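Local atomic coordinates of lipoteichoic acid primase (Listeria monocytogenes, PDB entry 4UOP), a protein that belongs to the sulfatase-like family of metal-dependent enzymes and is represented by its extracellular catalytic domain with a bound magnesium ion. Residues Asp110-Val115 with Tyr161-Phe166; Ala151-Asn156 with Asn198-Ile203; Met377-Tyr382 with Lys423-Ser428; Tyr387-Asp392 with Lys416-Ser421. All blocks are in the same frame, centred on the assembly; numbering follows the deposited sequence.

Interaction 1: residues Asp110-Val115 with Tyr161-Phe166; sequences DAEWSV and YNRDEF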
loop_
_atom_site.group_PDB
_atom_site.type_symbol
_atom_site.label_atom_id
_atom_site.label_comp_id
_atom_site.label_asym_id
_atom_site.label_seq_id
_atom_site.Cartn_x
_atom_site.Cartn_y
_atom_site.Cartn_z
ATOM N N ASP B 110 9.434 3.051 6.038
ATOM C CA ASP B 110 9.945 3.192 4.681
ATOM C C ASP B 110 11.064 4.237 4.602
ATOM O O ASP B 110 12.002 4.080 3.822
ATOM C CB ASP B 110 8.827 3.540 3.694
ATOM C CG ASP B 110 7.858 2.388 3.473
ATOM O OD1 ASP B 110 8.205 1.224 3.782
ATOM O OD2 ASP B 110 6.756 2.646 2.961
ATOM N N ALA B 111 10.978 5.280 5.423
ATOM C CA ALA B 111 12.052 6.252 5.502
ATOM C C ALA B 111 13.320 5.594 6.018
ATOM O O ALA B 111 14.392 5.740 5.429
ATOM C CB ALA B 111 11.650 7.418 6.381
ATOM N N GLU B 112 13.200 4.855 7.124
ATOM C CA GLU B 112 14.325 4.140 7.684
ATOM C C GLU B 112 14.890 3.165 6.658
ATOM O O GLU B 112 16.108 3.089 6.493
ATOM C CB GLU B 112 13.905 3.382 8.933
ATOM C CG GLU B 112 13.564 4.275 10.128
ATOM C CD GLU B 112 13.375 3.453 11.390
ATOM O OE1 GLU B 112 14.386 2.987 11.941
ATOM O OE2 GLU B 112 12.206 3.257 11.804
ATOM N N TRP B 113 14.006 2.416 6.000
ATOM C CA TRP B 113 14.424 1.466 4.962
ATOM C C TRP B 113 15.299 2.138 3.901
ATOM O O TRP B 113 16.377 1.617 3.531
ATOM C CB TRP B 113 13.201 0.808 4.295
ATOM C CG TRP B 113 13.604 -0.114 3.189
ATOM C CD1 TRP B 113 13.799 0.211 1.886
ATOM C CD2 TRP B 113 13.940 -1.500 3.307
ATOM N NE1 TRP B 113 14.219 -0.889 1.174
ATOM C CE2 TRP B 113 14.309 -1.954 2.023
ATOM C CE3 TRP B 113 13.948 -2.406 4.367
ATOM C CZ2 TRP B 113 14.690 -3.271 1.780
ATOM C CZ3 TRP B 113 14.325 -3.715 4.121
ATOM C CH2 TRP B 113 14.683 -4.134 2.843
ATOM N N SER B 114 14.794 3.251 3.376
ATOM C CA SER B 114 15.463 4.018 2.326
ATOM C C SER B 114 16.837 4.494 2.768
ATOM O O SER B 114 17.825 4.360 2.048
ATOM C CB SER B 114 14.606 5.233 1.941
ATOM O OG SER B 114 13.456 4.835 1.247
ATOM N N VAL B 115 16.896 5.030 3.976
ATOM C CA VAL B 115 18.139 5.567 4.489
ATOM C C VAL B 115 19.175 4.471 4.770
ATOM O O VAL B 115 20.338 4.590 4.354
ATOM C CB VAL B 115 17.877 6.450 5.726
ATOM C CG1 VAL B 115 19.178 6.906 6.360
ATOM C CG2 VAL B 115 17.027 7.647 5.311
ATOM N N TYR B 161 6.368 -2.269 13.297
ATOM C CA TYR B 161 6.928 -2.416 11.948
ATOM C C TYR B 161 8.035 -3.470 11.854
ATOM O O TYR B 161 8.874 -3.403 10.952
ATOM C CB TYR B 161 7.466 -1.072 11.421
ATOM C CG TYR B 161 6.589 0.122 11.725
ATOM C CD1 TYR B 161 5.234 0.116 11.413
ATOM C CD2 TYR B 161 7.120 1.261 12.324
ATOM C CE1 TYR B 161 4.432 1.211 11.697
ATOM C CE2 TYR B 161 6.329 2.370 12.604
ATOM C CZ TYR B 161 4.986 2.339 12.298
ATOM O OH TYR B 161 4.215 3.453 12.581
ATOM N N ASN B 162 8.031 -4.433 12.770
ATOM C CA ASN B 162 9.014 -5.505 12.759
ATOM C C ASN B 162 10.451 -4.983 12.982
ATOM O O ASN B 162 11.404 -5.596 12.518
ATOM C CB ASN B 162 8.926 -6.269 11.435
ATOM C CG ASN B 162 9.579 -7.633 11.493
ATOM O OD1 ASN B 162 9.436 -8.347 12.471
ATOM N ND2 ASN B 162 10.284 -8.010 10.429
ATOM N N ARG B 163 10.595 -3.878 13.705
ATOM C CA ARG B 163 11.915 -3.268 13.927
ATOM C C ARG B 163 12.885 -4.204 14.662
ATOM O O ARG B 163 14.089 -4.207 14.367
ATOM C CB ARG B 163 11.805 -1.945 14.691
ATOM C CG ARG B 163 11.504 -0.757 13.798
ATOM C CD ARG B 163 11.006 0.427 14.618
ATOM N NE ARG B 163 10.858 1.644 13.805
ATOM C CZ ARG B 163 9.964 2.610 14.054
ATOM N NH1 ARG B 163 9.119 2.518 15.083
ATOM N NH2 ARG B 163 9.895 3.677 13.270
ATOM N N ASP B 164 12.355 -4.999 15.591
ATOM C CA ASP B 164 13.179 -5.938 16.360
ATOM C C ASP B 164 13.799 -7.056 15.505
ATOM O O ASP B 164 14.798 -7.644 15.903
ATOM C CB ASP B 164 12.426 -6.499 17.576
ATOM C CG ASP B 164 11.127 -7.188 17.226
ATOM O OD1 ASP B 164 10.817 -7.381 16.025
ATOM O OD2 ASP B 164 10.400 -7.537 18.188
ATOM N N GLU B 165 13.232 -7.324 14.330
ATOM C CA GLU B 165 13.901 -8.162 13.307
ATOM C C GLU B 165 14.649 -7.356 12.243
ATOM O O GLU B 165 15.709 -7.770 11.757
ATOM C CB GLU B 165 12.870 -9.051 12.610
ATOM C CG GLU B 165 12.110 -9.974 13.549
ATOM C CD GLU B 165 13.016 -10.962 14.264
ATOM O OE1 GLU B 165 14.038 -11.387 13.668
ATOM O OE2 GLU B 165 12.704 -11.321 15.423
ATOM N N PHE B 166 14.083 -6.225 11.845
ATOM C CA PHE B 166 14.680 -5.391 10.805
ATOM C C PHE B 166 16.042 -4.828 11.207
ATOM O O PHE B 166 16.966 -4.798 10.403
ATOM C CB PHE B 166 13.709 -4.271 10.428
ATOM C CG PHE B 166 14.289 -3.225 9.537
ATOM C CD1 PHE B 166 14.782 -3.556 8.278
ATOM C CD2 PHE B 166 14.350 -1.902 9.954
ATOM C CE1 PHE B 166 15.312 -2.579 7.455
ATOM C CE2 PHE B 166 14.877 -0.927 9.128
ATOM C CZ PHE B 166 15.361 -1.270 7.881
#
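R163 and E112 meet in a salt bridge between two helices. The R163 side chain leaves CB with CG beside the backbone N (chi1 -84°) and then runs extended to NE. CD passes 4.2 Å from E112 OE2. NE donates to E112 OE2 at 2.9 Å, on the syn lone pair, the side of the other carboxylate oxygen. NH2 donates to the same E112 OE2 at 2.8 Å and meets it nearly along the C-O bond. The grip is therefore side-on, with two nitrogens on one oxygen. Both bonds are bent, as expected when two N-H groups share one acceptor. OE2 lies near the guanidinium plane, but the carboxylate plane is turned 41° from it. Y161 turns its ring edge to one face of the guanidinium, with CD2 3.5 Å above the centre of the R163 plane. The other oxygen, E112 OE1, is bonded to the hydroxyls of Y167 and Y116, so the whole buried carboxylate is held in place.

Next to the salt bridge, W113 and F166 meet rim to rim, with W113 CE3 3.4 Å from F166 CE1. Their planes differ by 26°, and neither ring lies over the other.

R163 touches T108, a magnesium ligand on helix 107-117, so the contact borders the metal site. It joins that helix to the start of helix 163-169. Strand 59-65 borders E112 through Q64, and helix 127-130 touches W113 and F166.

Interaction 2: residues Ala151-Asn156 with Asn198-Ile203; sequences ATFHTN and NKAFPI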
loop_
_atom_site.group_PDB
_atom_site.type_symbol
_atom_site.label_atom_id
_atom_site.label_comp_id
_atom_site.label_asym_id
_atom_site.label_seq_id
_atom_site.Cartn_x
_atom_site.Cartn_y
_atom_site.Cartn_z
ATOM N N ALA B 151 24.145 1.830 16.466
ATOM C CA ALA B 151 22.955 1.694 17.306
ATOM C C ALA B 151 21.846 2.571 16.770
ATOM O O ALA B 151 22.103 3.620 16.176
ATOM C CB ALA B 151 23.257 2.058 18.757
ATOM N N THR B 152 20.610 2.144 17.008
ATOM C CA THR B 152 19.465 2.999 16.728
ATOM C C THR B 152 18.616 3.147 17.987
ATOM O O THR B 152 18.552 2.220 18.802
ATOM C CB THR B 152 18.666 2.451 15.528
ATOM O OG1 THR B 152 17.611 3.356 15.162
ATOM C CG2 THR B 152 18.129 1.066 15.819
ATOM N N PHE B 153 17.989 4.319 18.127
ATOM C CA PHE B 153 17.264 4.734 19.327
ATOM C C PHE B 153 15.874 5.215 18.939
ATOM O O PHE B 153 15.727 6.070 18.075
ATOM C CB PHE B 153 17.971 5.916 20.005
ATOM C CG PHE B 153 19.376 5.627 20.487
ATOM C CD1 PHE B 153 20.456 5.641 19.596
ATOM C CD2 PHE B 153 19.629 5.373 21.816
ATOM C CE1 PHE B 153 21.746 5.417 20.040
ATOM C CE2 PHE B 153 20.925 5.122 22.260
ATOM C CZ PHE B 153 21.981 5.146 21.371
ATOM N N HIS B 154 14.853 4.686 19.611
ATOM C CA HIS B 154 13.478 5.135 19.408
ATOM C C HIS B 154 12.690 4.749 20.645
ATOM O O HIS B 154 12.891 3.652 21.157
ATOM C CB HIS B 154 12.893 4.476 18.168
ATOM C CG HIS B 154 11.488 4.896 17.859
ATOM N ND1 HIS B 154 11.146 6.196 17.541
ATOM C CD2 HIS B 154 10.340 4.183 17.808
ATOM C CE1 HIS B 154 9.850 6.260 17.296
ATOM N NE2 HIS B 154 9.336 5.053 17.459
ATOM N N THR B 155 11.819 5.636 21.134
ATOM C CA THR B 155 11.213 5.436 22.459
ATOM C C THR B 155 9.983 4.527 22.469
ATOM O O THR B 155 9.511 4.170 23.553
ATOM C CB THR B 155 10.858 6.763 23.167
ATOM O OG1 THR B 155 9.802 7.425 22.464
ATOM C CG2 THR B 155 12.078 7.684 23.267
ATOM N N ASN B 156 9.485 4.131 21.303
ATOM C CA ASN B 156 8.399 3.154 21.239
ATOM C C ASN B 156 8.905 1.701 21.197
ATOM O O ASN B 156 10.108 1.448 21.070
ATOM C CB ASN B 156 7.518 3.423 20.020
ATOM C CG ASN B 156 6.050 3.143 20.280
ATOM O OD1 ASN B 156 5.678 2.478 21.257
ATOM N ND2 ASN B 156 5.199 3.647 19.391
ATOM N N ASN B 198 18.001 12.814 26.074
ATOM C CA ASN B 198 18.657 12.741 27.380
ATOM C C ASN B 198 19.183 11.357 27.746
ATOM O O ASN B 198 20.192 11.248 28.420
ATOM C CB ASN B 198 17.729 13.260 28.482
ATOM C CG ASN B 198 17.669 14.769 28.522
ATOM O OD1 ASN B 198 18.545 15.447 27.998
ATOM N ND2 ASN B 198 16.640 15.305 29.164
ATOM N N LYS B 199 18.490 10.306 27.345
ATOM C CA LYS B 199 18.958 8.961 27.634
ATOM C C LYS B 199 19.936 8.446 26.581
ATOM O O LYS B 199 20.788 7.640 26.901
ATOM C CB LYS B 199 17.799 8.002 27.833
ATOM C CG LYS B 199 17.018 8.321 29.109
ATOM C CD LYS B 199 16.019 7.238 29.451
ATOM C CE LYS B 199 15.453 7.425 30.849
ATOM N NZ LYS B 199 16.411 6.986 31.903
ATOM N N ALA B 200 19.858 8.944 25.354
ATOM C CA ALA B 200 20.842 8.539 24.327
ATOM C C ALA B 200 22.206 9.193 24.571
ATOM O O ALA B 200 23.251 8.551 24.429
ATOM C CB ALA B 200 20.342 8.875 22.932
ATOM N N PHE B 201 22.197 10.464 24.951
ATOM C CA PHE B 201 23.419 11.236 25.017
ATOM C C PHE B 201 24.544 10.585 25.859
ATOM O O PHE B 201 25.690 10.534 25.408
ATOM C CB PHE B 201 23.140 12.690 25.452
ATOM C CG PHE B 201 24.387 13.477 25.695
ATOM C CD1 PHE B 201 25.079 14.039 24.634
ATOM C CD2 PHE B 201 24.896 13.612 26.977
ATOM C CE1 PHE B 201 26.251 14.748 24.855
ATOM C CE2 PHE B 201 26.060 14.315 27.204
ATOM C CZ PHE B 201 26.735 14.882 26.140
ATOM N N PRO B 202 24.232 10.102 27.082
ATOM C CA PRO B 202 25.287 9.516 27.915
ATOM C C PRO B 202 25.939 8.289 27.279
ATOM O O PRO B 202 27.106 8.026 27.517
ATOM C CB PRO B 202 24.546 9.128 29.202
ATOM C CG PRO B 202 23.383 10.058 29.260
ATOM C CD PRO B 202 22.977 10.298 27.838
ATOM N N ILE B 203 25.187 7.560 26.467
ATOM C CA ILE B 203 25.722 6.408 25.763
ATOM C C ILE B 203 26.750 6.873 24.739
ATOM O O ILE B 203 27.826 6.285 24.641
ATOM C CB ILE B 203 24.604 5.600 25.075
ATOM C CG1 ILE B 203 23.722 4.958 26.146
ATOM C CG2 ILE B 203 25.197 4.535 24.160
ATOM C CD1 ILE B 203 22.379 4.526 25.631
#
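The ring of F153 receives A200 on one face and I203 at its edge. A200 CB stands 3.7 Å above the ring plane, offset toward the rim, and its nearest ring atom is F153 CD2. This is a CH-pi contact: A200 CB is 4.0 Å from the centroid of the F153 ring and 23° off the ring normal. I203 uses the end of its longer branch. Its CD1 lies near the ring plane, 3.7 Å from F153 CE2. A200 and I203 are three residues apart on the helix, so they reach the ring from successive turns. The F153 and I203 side chains approach from opposite directions. With CG anti to its own carbonyl carbon (chi1 -62°), F153 sends its ring from the strand toward A200 and I203. The ring of Y176, on the neighbouring strand 174-176, stacks with F153 and also touches I203.

The contact is wholly apolar. It is made where P202, which has no N-H to give, interrupts the helix bonding; I203 N makes a weak bond to A200 O.

Strand 149-153 runs parallel to both 174-176 and 214-219 in the large mixed sheet. Helix 193-209 packs against that sheet, as is typical of the alpha/beta core of the sulfatase family.

Interaction 3: residues Met377-Tyr382 with Lys423-Ser428; sequences MPEGSY and KLLQYS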
loop_
_atom_site.group_PDB
_atom_site.type_symbol
_atom_site.label_atom_id
_atom_site.label_comp_id
_atom_site.label_asym_id
_atom_site.label_seq_id
_atom_site.Cartn_x
_atom_site.Cartn_y
_atom_site.Cartn_z
ATOM N N MET B 377 2.177 7.887 -6.018
ATOM C CA MET B 377 2.276 8.325 -7.409
ATOM C C MET B 377 2.504 7.089 -8.257
ATOM O O MET B 377 3.083 6.122 -7.774
ATOM C CB MET B 377 3.463 9.278 -7.597
ATOM C CG MET B 377 3.426 10.469 -6.664
ATOM S SD MET B 377 4.785 11.620 -6.960
ATOM C CE MET B 377 4.334 12.310 -8.545
ATOM N N PRO B 378 2.071 7.117 -9.523
ATOM C CA PRO B 378 2.328 5.942 -10.359
ATOM C C PRO B 378 3.801 5.716 -10.663
ATOM O O PRO B 378 4.588 6.666 -10.694
ATOM C CB PRO B 378 1.550 6.234 -11.650
ATOM C CG PRO B 378 1.258 7.684 -11.637
ATOM C CD PRO B 378 1.218 8.110 -10.204
ATOM N N GLU B 379 4.152 4.457 -10.900
ATOM C CA GLU B 379 5.528 4.055 -11.179
ATOM C C GLU B 379 6.027 4.824 -12.396
ATOM O O GLU B 379 5.321 4.924 -13.400
ATOM C CB GLU B 379 5.614 2.548 -11.469
ATOM C CG GLU B 379 4.993 1.645 -10.402
ATOM C CD GLU B 379 5.998 1.041 -9.446
ATOM O OE1 GLU B 379 7.046 0.546 -9.915
ATOM O OE2 GLU B 379 5.732 1.033 -8.221
ATOM N N GLY B 380 7.249 5.344 -12.311
ATOM C CA GLY B 380 7.817 6.171 -13.366
ATOM C C GLY B 380 7.718 7.659 -13.058
ATOM O O GLY B 380 8.274 8.477 -13.785
ATOM N N SER B 381 6.970 8.011 -12.009
ATOM C CA SER B 381 6.956 9.370 -11.519
ATOM C C SER B 381 8.308 9.714 -10.917
ATOM O O SER B 381 8.926 8.865 -10.274
ATOM C CB SER B 381 5.907 9.531 -10.419
ATOM O OG SER B 381 4.608 9.291 -10.882
ATOM N N TYR B 382 8.750 10.962 -11.085
ATOM C CA TYR B 382 10.013 11.410 -10.488
ATOM C C TYR B 382 10.103 12.927 -10.332
ATOM O O TYR B 382 9.413 13.686 -11.036
ATOM C CB TYR B 382 11.210 10.898 -11.300
ATOM C CG TYR B 382 11.250 11.422 -12.703
ATOM C CD1 TYR B 382 11.830 12.640 -12.984
ATOM C CD2 TYR B 382 10.690 10.699 -13.760
ATOM C CE1 TYR B 382 11.863 13.140 -14.271
ATOM C CE2 TYR B 382 10.714 11.196 -15.054
ATOM C CZ TYR B 382 11.312 12.410 -15.302
ATOM O OH TYR B 382 11.350 12.931 -16.571
ATOM N N LYS B 423 12.618 1.182 -14.482
ATOM C CA LYS B 423 13.577 0.080 -14.497
ATOM C C LYS B 423 14.309 -0.029 -13.150
ATOM O O LYS B 423 14.520 -1.125 -12.630
ATOM C CB LYS B 423 14.579 0.269 -15.638
ATOM C CG LYS B 423 15.392 -0.975 -15.939
ATOM C CD LYS B 423 16.086 -0.852 -17.286
ATOM C CE LYS B 423 17.064 -1.993 -17.517
ATOM N NZ LYS B 423 17.821 -1.818 -18.797
ATOM N N LEU B 424 14.661 1.117 -12.575
ATOM C CA LEU B 424 15.274 1.158 -11.241
ATOM C C LEU B 424 14.401 0.534 -10.163
ATOM O O LEU B 424 14.897 -0.219 -9.319
ATOM C CB LEU B 424 15.577 2.591 -10.811
ATOM C CG LEU B 424 16.825 3.261 -11.349
ATOM C CD1 LEU B 424 16.912 4.651 -10.747
ATOM C CD2 LEU B 424 18.078 2.458 -11.036
ATOM N N LEU B 425 13.107 0.846 -10.187
ATOM C CA LEU B 425 12.171 0.256 -9.233
ATOM C C LEU B 425 12.078 -1.267 -9.403
ATOM O O LEU B 425 12.084 -2.008 -8.418
ATOM C CB LEU B 425 10.785 0.888 -9.364
ATOM C CG LEU B 425 10.646 2.372 -9.032
ATOM C CD1 LEU B 425 9.191 2.783 -9.192
ATOM C CD2 LEU B 425 11.141 2.712 -7.633
ATOM N N GLN B 426 12.024 -1.734 -10.649
ATOM C CA GLN B 426 12.032 -3.172 -10.929
ATOM C C GLN B 426 13.279 -3.850 -10.376
ATOM O O GLN B 426 13.199 -4.875 -9.698
ATOM C CB GLN B 426 11.963 -3.429 -12.437
ATOM C CG GLN B 426 10.619 -3.121 -13.068
ATOM C CD GLN B 426 10.694 -3.024 -14.590
ATOM O OE1 GLN B 426 11.567 -3.628 -15.228
ATOM N NE2 GLN B 426 9.771 -2.269 -15.179
ATOM N N TYR B 427 14.433 -3.281 -10.696
ATOM C CA TYR B 427 15.707 -3.810 -10.233
ATOM C C TYR B 427 15.820 -3.806 -8.707
ATOM O O TYR B 427 16.246 -4.787 -8.120
ATOM C CB TYR B 427 16.868 -3.036 -10.842
ATOM C CG TYR B 427 17.326 -3.576 -12.182
ATOM C CD1 TYR B 427 16.425 -3.783 -13.222
ATOM C CD2 TYR B 427 18.671 -3.870 -12.409
ATOM C CE1 TYR B 427 16.846 -4.280 -14.454
ATOM C CE2 TYR B 427 19.103 -4.356 -13.638
ATOM C CZ TYR B 427 18.188 -4.560 -14.658
ATOM O OH TYR B 427 18.625 -5.048 -15.877
ATOM N N SER B 428 15.433 -2.704 -8.070
ATOM C CA SER B 428 15.457 -2.636 -6.612
ATOM C C SER B 428 14.556 -3.712 -6.008
ATOM O O SER B 428 14.978 -4.427 -5.092
ATOM C CB SER B 428 15.055 -1.238 -6.107
ATOM O OG SER B 428 15.080 -1.188 -4.685
#
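L425 and E379 bring helix 412-433 against a type II beta turn, P378 to S381, that leads into strand 381-383 of the small antiparallel sheet. These two residues account for most of the buried surface, and G380 adds a little.

L425 points from the helix toward the turn, and CD1 is the branch that touches. CD1 lies 3.2 Å from E379 OE1 and 3.6 Å from E379 CD. L425 CB is 3.8 Å from the same OE1. The contact is thus a methyl group over the face of a carboxylate, on the side of OE1, with no polar bond between the segments.

E379 takes its shape from a bend at chi2 (-99°), which turns the carboxylate toward the leucine. Its charge is met by R374, whose NE forms a salt bridge with OE2. The leucine therefore packs beside a paired carboxylate. L425 also touches F120.

G380 comes near L425 CD1 through its backbone N, at 4.5 Å. Its phi is positive (100°), as usual for the third residue of a type II turn, and suits glycine.

P378 packs on F189 of the second subunit. The turn is closed at P378 O, which accepts from S381 N at 3.0 Å and from S381 OG at 2.6 Å, the hydroxyl lying in the carbonyl plane on a lone pair.

Interaction 4: residues Tyr387-Asp392 with Lys416-Ser421; sequences YMYQPD and KRFDAS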
loop_
_atom_site.group_PDB
_atom_site.type_symbol
_atom_site.label_atom_id
_atom_site.label_comp_id
_atom_site.label_asym_id
_atom_site.label_seq_id
_atom_site.Cartn_x
_atom_site.Cartn_y
_atom_site.Cartn_z
ATOM N N TYR B 387 11.761 20.147 -12.395
ATOM C CA TYR B 387 10.409 19.716 -12.760
ATOM C C TYR B 387 10.058 18.349 -12.187
ATOM O O TYR B 387 10.942 17.604 -11.766
ATOM C CB TYR B 387 10.234 19.708 -14.277
ATOM C CG TYR B 387 10.913 18.552 -14.984
ATOM C CD1 TYR B 387 12.218 18.652 -15.422
ATOM C CD2 TYR B 387 10.239 17.360 -15.195
ATOM C CE1 TYR B 387 12.851 17.587 -16.045
ATOM C CE2 TYR B 387 10.862 16.290 -15.822
ATOM C CZ TYR B 387 12.163 16.417 -16.243
ATOM O OH TYR B 387 12.784 15.365 -16.875
ATOM N N MET B 388 8.762 18.053 -12.145
ATOM C CA MET B 388 8.267 16.730 -11.798
ATOM C C MET B 388 7.547 16.120 -12.991
ATOM O O MET B 388 6.933 16.835 -13.783
ATOM C CB MET B 388 7.334 16.769 -10.577
ATOM C CG MET B 388 5.985 17.437 -10.715
ATOM S SD MET B 388 4.829 16.818 -9.448
ATOM C CE MET B 388 4.364 15.247 -10.121
ATOM N N TYR B 389 7.678 14.811 -13.145
ATOM C CA TYR B 389 6.934 14.082 -14.150
ATOM C C TYR B 389 6.041 13.043 -13.489
ATOM O O TYR B 389 6.448 12.381 -12.541
ATOM C CB TYR B 389 7.856 13.395 -15.163
ATOM C CG TYR B 389 7.041 12.544 -16.082
ATOM C CD1 TYR B 389 6.290 13.121 -17.088
ATOM C CD2 TYR B 389 6.946 11.172 -15.889
ATOM C CE1 TYR B 389 5.496 12.353 -17.919
ATOM C CE2 TYR B 389 6.151 10.389 -16.717
ATOM C CZ TYR B 389 5.428 10.990 -17.730
ATOM O OH TYR B 389 4.616 10.235 -18.548
ATOM N N GLN B 390 4.820 12.910 -14.004
ATOM C CA GLN B 390 3.893 11.873 -13.555
ATOM C C GLN B 390 3.186 11.273 -14.771
ATOM O O GLN B 390 2.578 12.003 -15.550
ATOM C CB GLN B 390 2.871 12.479 -12.597
ATOM C CG GLN B 390 1.960 11.478 -11.909
ATOM C CD GLN B 390 0.931 12.145 -11.004
ATOM O OE1 GLN B 390 -0.212 11.679 -10.891
ATOM N NE2 GLN B 390 1.323 13.238 -10.365
ATOM N N PRO B 391 3.275 9.946 -14.946
ATOM C CA PRO B 391 2.542 9.339 -16.061
ATOM C C PRO B 391 1.066 9.210 -15.759
ATOM O O PRO B 391 0.634 9.439 -14.615
ATOM C CB PRO B 391 3.182 7.961 -16.179
ATOM C CG PRO B 391 3.601 7.638 -14.784
ATOM C CD PRO B 391 4.033 8.947 -14.179
ATOM N N ASP B 392 0.296 8.870 -16.786
ATOM C CA ASP B 392 -1.119 8.558 -16.620
ATOM C C ASP B 392 -1.347 7.146 -17.197
ATOM O O ASP B 392 -0.781 6.185 -16.673
ATOM C CB ASP B 392 -1.987 9.642 -17.274
ATOM C CG ASP B 392 -3.426 9.613 -16.790
ATOM O OD1 ASP B 392 -3.814 8.638 -16.109
ATOM O OD2 ASP B 392 -4.169 10.573 -17.080
ATOM N N LYS B 416 13.565 9.435 -21.006
ATOM C CA LYS B 416 14.660 8.623 -20.479
ATOM C C LYS B 416 14.580 8.458 -18.956
ATOM O O LYS B 416 14.810 7.367 -18.444
ATOM C CB LYS B 416 16.013 9.200 -20.880
ATOM C CG LYS B 416 16.416 8.797 -22.285
ATOM C CD LYS B 416 17.587 9.615 -22.801
ATOM C CE LYS B 416 17.810 9.363 -24.286
ATOM N NZ LYS B 416 18.946 10.177 -24.802
ATOM N N ARG B 417 14.243 9.530 -18.243
ATOM C CA ARG B 417 14.124 9.449 -16.786
ATOM C C ARG B 417 12.910 8.641 -16.350
ATOM O O ARG B 417 12.963 7.976 -15.322
ATOM C CB ARG B 417 14.091 10.840 -16.154
ATOM C CG ARG B 417 15.436 11.536 -16.185
ATOM C CD ARG B 417 15.417 12.815 -15.370
ATOM N NE ARG B 417 16.619 13.605 -15.597
ATOM C CZ ARG B 417 16.719 14.649 -16.422
ATOM N NH1 ARG B 417 15.677 15.095 -17.125
ATOM N NH2 ARG B 417 17.890 15.267 -16.539
ATOM N N PHE B 418 11.823 8.711 -17.119
ATOM C CA PHE B 418 10.649 7.888 -16.849
ATOM C C PHE B 418 10.984 6.409 -16.995
ATOM O O PHE B 418 10.675 5.596 -16.119
ATOM C CB PHE B 418 9.497 8.272 -17.785
ATOM C CG PHE B 418 8.430 7.223 -17.894
ATOM C CD1 PHE B 418 7.484 7.068 -16.894
ATOM C CD2 PHE B 418 8.375 6.388 -19.009
ATOM C CE1 PHE B 418 6.497 6.106 -17.000
ATOM C CE2 PHE B 418 7.394 5.425 -19.119
ATOM C CZ PHE B 418 6.451 5.285 -18.114
ATOM N N ASP B 419 11.640 6.063 -18.102
ATOM C CA ASP B 419 12.054 4.681 -18.341
ATOM C C ASP B 419 13.057 4.195 -17.295
ATOM O O ASP B 419 12.917 3.096 -16.755
ATOM C CB ASP B 419 12.668 4.537 -19.745
ATOM C CG ASP B 419 11.640 4.675 -20.856
ATOM O OD1 ASP B 419 10.461 4.311 -20.654
ATOM O OD2 ASP B 419 12.018 5.121 -21.958
ATOM N N ALA B 420 14.073 5.003 -17.021
ATOM C CA ALA B 420 15.041 4.695 -15.969
ATOM C C ALA B 420 14.367 4.517 -14.612
ATOM O O ALA B 420 14.666 3.572 -13.883
ATOM C CB ALA B 420 16.080 5.777 -15.881
ATOM N N SER B 421 13.467 5.427 -14.260
ATOM C CA SER B 421 12.759 5.302 -12.977
ATOM C C SER B 421 12.043 3.960 -12.853
ATOM O O SER B 421 12.161 3.272 -11.841
ATOM C CB SER B 421 11.777 6.451 -12.792
ATOM O OG SER B 421 12.465 7.671 -12.623
#
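Y387 holds its CG between the backbone N and the carbonyl carbon (chi1 75°), which carries the hydroxyl across to R417. The R417 chain is extended from CG to NE. F418 has CG anti to its backbone N, and its ring comes up to Y389 and P391.

R417 NH1 donates to Y387 OH at 2.9 Å. The bond is bent, 133° at the hydrogen, and the oxygen is tilted 21° from the guanidinium plane. NH1 comes in at the edge of the tyrosine ring. Y387 OH is also hydrogen-bonded to the hydroxyl of Y382, so two side chains fix its position.

Here helix 412-433 packs against strand 387-390, the middle strand of a five-stranded antiparallel sheet.

F418 makes the apolar half of the contact. Its CD1 is 3.6 Å from Y389 CE2. The two rings meet obliquely, with centroids 5.8 Å apart. Further along, F418 CE1 is 3.9 Å from P391 CB. The ring of F395 meets both Y389 and F418, and Y389 OH is hydrogen-bonded to F395 O. Within the helix, R417 O accepts from S421 N and, at 2.8 Å, from S421 OG, on opposite faces of its carbonyl plane.

In the fold
From the N terminus, interaction 1 opens first, at helix 107-117. Interaction 2 opens next, on strand 149-153, before interaction 1 closes at 161-166. Interaction 2 closes at 198-203, so the two cross along the chain. They touch where R163 packs on H154. Interaction 1 joins two helices; interaction 2 joins a strand of the large mixed sheet to a helix. Interaction 3 opens at 377-382, long after both have closed. Interaction 4 opens at 387-392 and closes at 416-421, nested inside interaction 3, which closes at 423-428. Both tie the five-stranded sheet to helix 412-433, and both touch the second subunit. Interactions 2 and 4 lie on opposite sides of the chain's centre, their centres about 40 Å apart.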